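Local coordinates for protein tubulin-specific chaperone (Trypanosoma brucei, PDB 4B6W) that probably binds alpha-tubulin and microtubule plus ends as tubulin-binding cofactor B, a tubulin-folding chaperone, of which this chain is the ubiquitin-like domain, at residues 7-12 with 78-83; 47-52 with 74-79. One frame throughout, in Å; residues are numbered along the deposited sequence.

Interaction 1 (7-12 with 78-83)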
# COMPACT_ATOMS: atom_id res chain seq x y z
N LEU A 7 -1.70 6.99 -0.04
CA LEU A 7 -2.53 5.83 0.23
C LEU A 7 -3.94 6.20 -0.10
O LEU A 7 -4.43 7.28 0.29
CB LEU A 7 -2.47 5.42 1.69
CG LEU A 7 -1.15 5.05 2.34
CD1 LEU A 7 -1.37 4.79 3.85
CD2 LEU A 7 -0.56 3.85 1.67
N THR A 8 -4.58 5.28 -0.82
CA THR A 8 -5.99 5.32 -1.12
C THR A 8 -6.64 4.03 -0.56
O THR A 8 -5.94 3.10 -0.19
CB THR A 8 -6.23 5.43 -2.63
OG1 THR A 8 -5.62 4.29 -3.28
CG2 THR A 8 -5.62 6.71 -3.19
N HIS A 9 -7.97 4.00 -0.52
CA HIS A 9 -8.70 2.91 0.13
C HIS A 9 -9.93 2.55 -0.68
O HIS A 9 -10.74 3.40 -0.91
CB HIS A 9 -9.12 3.35 1.54
CG HIS A 9 -9.71 2.24 2.35
ND1 HIS A 9 -10.91 2.36 3.02
CD2 HIS A 9 -9.26 0.98 2.59
CE1 HIS A 9 -11.18 1.21 3.63
NE2 HIS A 9 -10.20 0.36 3.37
N SER A 10 -10.08 1.28 -1.04
CA SER A 10 -11.20 0.83 -1.89
C SER A 10 -12.60 1.00 -1.31
O SER A 10 -13.58 0.92 -2.06
CB SER A 10 -11.01 -0.64 -2.29
OG SER A 10 -11.30 -1.54 -1.23
N ALA A 11 -12.70 1.23 0.00
CA ALA A 11 -13.98 1.29 0.71
C ALA A 11 -14.20 2.63 1.35
O ALA A 11 -15.06 2.75 2.20
CB ALA A 11 -14.03 0.22 1.75
N SER A 12 -13.45 3.66 0.97
CA SER A 12 -13.71 4.99 1.52
C SER A 12 -13.23 6.10 0.61
O SER A 12 -12.55 5.87 -0.40
CB SER A 12 -13.08 5.15 2.93
OG SER A 12 -11.69 5.45 2.91
N ILE A 78 -0.14 3.48 -3.17
CA ILE A 78 -0.49 2.17 -2.65
C ILE A 78 -1.99 2.24 -2.38
O ILE A 78 -2.44 3.06 -1.55
CB ILE A 78 0.25 1.84 -1.35
CG1 ILE A 78 1.73 1.51 -1.61
CG2 ILE A 78 -0.39 0.63 -0.68
CD1 ILE A 78 2.54 1.27 -0.37
N HIS A 79 -2.76 1.42 -3.11
CA HIS A 79 -4.22 1.39 -2.98
C HIS A 79 -4.61 0.19 -2.14
O HIS A 79 -4.19 -0.93 -2.41
CB HIS A 79 -4.87 1.35 -4.36
CG HIS A 79 -6.36 1.21 -4.33
ND1 HIS A 79 -7.19 2.20 -3.83
CD2 HIS A 79 -7.18 0.21 -4.77
CE1 HIS A 79 -8.45 1.81 -3.96
NE2 HIS A 79 -8.47 0.62 -4.53
N VAL A 80 -5.38 0.44 -1.09
CA VAL A 80 -5.77 -0.62 -0.16
C VAL A 80 -7.14 -1.23 -0.54
O VAL A 80 -8.17 -0.55 -0.46
CB VAL A 80 -5.78 -0.07 1.30
CG1 VAL A 80 -6.16 -1.15 2.29
CG2 VAL A 80 -4.42 0.55 1.63
N VAL A 81 -7.14 -2.49 -0.96
CA VAL A 81 -8.37 -3.16 -1.28
C VAL A 81 -8.88 -3.88 -0.03
O VAL A 81 -8.18 -4.66 0.57
CB VAL A 81 -8.22 -4.13 -2.48
CG1 VAL A 81 -9.60 -4.64 -2.90
CG2 VAL A 81 -7.51 -3.45 -3.63
N ASP A 82 -10.11 -3.56 0.35
CA ASP A 82 -10.71 -4.00 1.60
C ASP A 82 -11.55 -5.25 1.32
O ASP A 82 -12.55 -5.18 0.60
CB ASP A 82 -11.58 -2.90 2.18
CG ASP A 82 -12.05 -3.20 3.62
OD1 ASP A 82 -12.56 -4.29 3.85
OD2 ASP A 82 -11.90 -2.34 4.52
N LEU A 83 -11.14 -6.37 1.91
CA LEU A 83 -11.83 -7.66 1.77
C LEU A 83 -12.64 -8.11 3.01
O LEU A 83 -13.13 -9.25 3.03
CB LEU A 83 -10.81 -8.76 1.43
CG LEU A 83 -10.16 -8.78 0.04
CD1 LEU A 83 -9.32 -7.58 -0.20
CD2 LEU A 83 -9.33 -10.07 -0.12

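Interaction 2 (47-52 with 74-79)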
# COMPACT_ATOMS: atom_id res chain seq x y z
N LEU A 47 -2.71 -4.98 -1.03
CA LEU A 47 -2.06 -3.74 -1.49
C LEU A 47 -1.78 -3.79 -3.01
O LEU A 47 -1.05 -4.65 -3.50
CB LEU A 47 -0.77 -3.47 -0.69
CG LEU A 47 -0.84 -3.24 0.86
CD1 LEU A 47 0.54 -2.86 1.42
CD2 LEU A 47 -1.92 -2.21 1.34
N GLN A 48 -2.41 -2.86 -3.74
CA GLN A 48 -2.21 -2.66 -5.17
C GLN A 48 -1.20 -1.50 -5.36
O GLN A 48 -1.40 -0.43 -4.79
CB GLN A 48 -3.58 -2.26 -5.80
CG GLN A 48 -3.54 -2.01 -7.31
CD GLN A 48 -4.85 -1.49 -7.85
OE1 GLN A 48 -5.82 -1.31 -7.11
NE2 GLN A 48 -4.88 -1.23 -9.14
N LEU A 49 -0.14 -1.70 -6.13
CA LEU A 49 0.85 -0.64 -6.34
C LEU A 49 0.52 -0.05 -7.70
O LEU A 49 0.45 -0.77 -8.71
CB LEU A 49 2.30 -1.18 -6.31
CG LEU A 49 3.43 -0.12 -6.37
CD1 LEU A 49 3.38 0.82 -5.17
CD2 LEU A 49 4.84 -0.75 -6.57
N ILE A 50 0.24 1.26 -7.70
CA ILE A 50 -0.07 2.00 -8.90
C ILE A 50 1.05 3.02 -9.10
O ILE A 50 1.47 3.67 -8.17
CB ILE A 50 -1.42 2.72 -8.77
CG1 ILE A 50 -2.54 1.73 -8.40
CG2 ILE A 50 -1.78 3.45 -10.09
CD1 ILE A 50 -3.77 2.37 -7.69
N ASP A 51 1.57 3.16 -10.30
CA ASP A 51 2.54 4.23 -10.51
C ASP A 51 1.86 5.60 -10.63
O ASP A 51 0.63 5.74 -10.54
CB ASP A 51 3.45 3.91 -11.70
CG ASP A 51 2.87 4.29 -13.04
OD1 ASP A 51 1.69 4.69 -13.08
OD2 ASP A 51 3.62 4.20 -14.05
N ASP A 52 2.68 6.62 -10.79
CA ASP A 52 2.22 8.01 -10.90
C ASP A 52 1.52 8.35 -12.22
O ASP A 52 1.01 9.45 -12.37
CB ASP A 52 3.41 8.95 -10.70
CG ASP A 52 4.57 8.63 -11.63
OD1 ASP A 52 4.76 7.45 -11.98
OD2 ASP A 52 5.32 9.56 -12.00
N ASP A 74 9.12 7.03 -5.80
CA ASP A 74 8.43 8.19 -5.27
C ASP A 74 7.22 8.52 -6.14
O ASP A 74 7.28 8.40 -7.38
CB ASP A 74 9.36 9.40 -5.19
CG ASP A 74 10.40 9.28 -4.11
OD1 ASP A 74 10.06 9.08 -2.95
OD2 ASP A 74 11.60 9.40 -4.41
N GLU A 75 6.15 8.93 -5.48
CA GLU A 75 4.93 9.46 -6.10
C GLU A 75 4.01 8.36 -6.60
O GLU A 75 3.00 8.64 -7.24
CB GLU A 75 5.24 10.49 -7.20
CG GLU A 75 6.47 11.43 -6.96
CD GLU A 75 6.45 12.13 -5.59
OE1 GLU A 75 5.32 12.30 -5.06
OE2 GLU A 75 7.56 12.53 -5.07
N PHE A 76 4.35 7.12 -6.27
CA PHE A 76 3.53 5.96 -6.55
C PHE A 76 2.40 5.92 -5.53
O PHE A 76 2.47 6.63 -4.53
CB PHE A 76 4.35 4.67 -6.46
CG PHE A 76 5.10 4.30 -7.71
CD1 PHE A 76 5.57 5.27 -8.58
CD2 PHE A 76 5.37 2.98 -7.99
CE1 PHE A 76 6.27 4.91 -9.72
CE2 PHE A 76 6.09 2.61 -9.12
CZ PHE A 76 6.54 3.58 -9.98
N VAL A 77 1.37 5.09 -5.78
CA VAL A 77 0.18 5.06 -4.95
C VAL A 77 -0.03 3.65 -4.48
O VAL A 77 -0.04 2.70 -5.28
CB VAL A 77 -1.06 5.57 -5.73
CG1 VAL A 77 -2.33 5.43 -4.91
CG2 VAL A 77 -0.86 7.02 -6.16
N ILE A 78 -0.14 3.48 -3.17
CA ILE A 78 -0.49 2.17 -2.65
C ILE A 78 -1.99 2.24 -2.38
O ILE A 78 -2.44 3.06 -1.55
CB ILE A 78 0.25 1.84 -1.35
CG1 ILE A 78 1.73 1.51 -1.61
CG2 ILE A 78 -0.39 0.63 -0.68
CD1 ILE A 78 2.54 1.27 -0.37
N HIS A 79 -2.76 1.42 -3.11
CA HIS A 79 -4.22 1.39 -2.98
C HIS A 79 -4.61 0.19 -2.14
O HIS A 79 -4.19 -0.93 -2.41
CB HIS A 79 -4.87 1.35 -4.36
CG HIS A 79 -6.36 1.21 -4.33
ND1 HIS A 79 -7.19 2.20 -3.83
CD2 HIS A 79 -7.18 0.21 -4.77
CE1 HIS A 79 -8.45 1.81 -3.96
NE2 HIS A 79 -8.47 0.62 -4.53

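Interaction 1 (7-12 with 78-83)
Thr8 and His79 meet across the parallel pairing of strands 2-9 and 77-82, the first and last strands of the ubiquitin-like beta-grasp fold, which lie side by side in the middle of its sheet. The backbone bonds alternate as parallel strands require: Thr8 N donates to Ile78 O, Val80 N to Thr8 O, and Ser10 N to Val80 O at 2.7 Å, nearly straight at 170°.

The His79 side chain can be followed outward on the face it shares with Thr8. His79 CB lies 3.2 Å from Thr8 OG1. With CG anti to the backbone N (chi1 176°), the ring lies beside strand 2-9, and His79 ND1 hydrogen-bonds Thr8 OG1 at 2.7 Å, the hydroxyl sitting at the ring edge. Beyond it His79 CE1 comes within 3.4 Å of Ser10 N, and NE2 ends against Ser10 CB. A beta-branched threonine suits an extended strand while keeping a hydroxyl for this bond.

On the other face Leu7 and Ile78 lie side by side in apolar contact, CD2 against CB, and helix 27-35 covers Leu7 and Val80 through Val34. Toward its polar end CD2 of the His9 ring lies against Val80 CG1, and the ring is stacked on Phe38. His9 NE2 makes a weak bond to Asp82 OD2, with the carboxylate plane turned 61° from the ring; Thr40 OG1 hydrogen-bonds both NE2 and OD2 and is the stronger partner of the carboxylate.

Where strand 2-9 gives way to the type I turn from His9 to Ser12, a small serine extends the pairing: Ser10 OG accepts a hydrogen bond from Asp82 N at 2.8 Å.

Interaction 2 (47-52 with 74-79)
Leu47, Leu49 and Ile78 form the apolar centre where strands 45-50 and 77-82 run antiparallel in the beta-grasp sheet of this ubiquitin-like domain. Leu47 CD2 packs on Ile78 CG2 at 3.8 Å, while Leu49 CD1 reaches Ile78 CG1, so the two branches of the isoleucine are shared between two leucines. Such branched aliphatic residues suit the buried face, where Leu47 also meets Ile27 and Ile30 of helix 27-35.

Between the side chains the backbone closes two hydrogen-bonded pairs, Gln48 with His79 and Ile50 with Val77. All four N-H groups lie in the plane of the carbonyl they meet; Gln48 N to His79 O is 2.9 Å.

On the opposite face Ile50 lies alongside His79, with Ile50 CD1 3.7 Å from His79 CB. Gln48, extended with CG anti to the backbone N (chi1 180°), carries OE1 to 3.1 Å from His79 CD2, its amide turned 77° from the imidazole, while its NE2 is bonded to Thr56 OG1.

Past the end of strand 45-50, Phe76 makes a broad apolar plate beside the chain. Asp51 CA sits over its centre, a CH-pi contact 3.7 Å from the centroid and only 9° off the normal, and Leu49 CG meets the ring edge at CD2. Asp51 directs its carboxylate away from the ring, where OD1 accepts hydrogen bonds from Arg53 N and Ile55 N; a short acidic side chain can thus bind the turning backbone. At the polar edge Asp52 CB touches Glu75 O, and Asp52 OD1 comes to 3.7 Å from Phe76 CE1.

Interactions 1 and 2 lie on the two edges of one strand, 77-82, with centres about 11 Å apart. Strand 2-9 runs parallel to it on one side and strand 45-50 antiparallel on the other, giving the three inner strands of the mixed beta-grasp sheet; strands 15-22 and 56-58 lie outside them. Along the chain, 7-12 comes first, then 47-52, and both end on the last strand, which therefore joins the beginning and middle of the domain. Ile78 and His79 belong to both contacts, which also touch directly where Val80 CG2 packs on Leu47 CD2 at 3.7 Å. Strand 77-82 is thus hydrogen-bonded along both edges, at the centre of the five-stranded sheet.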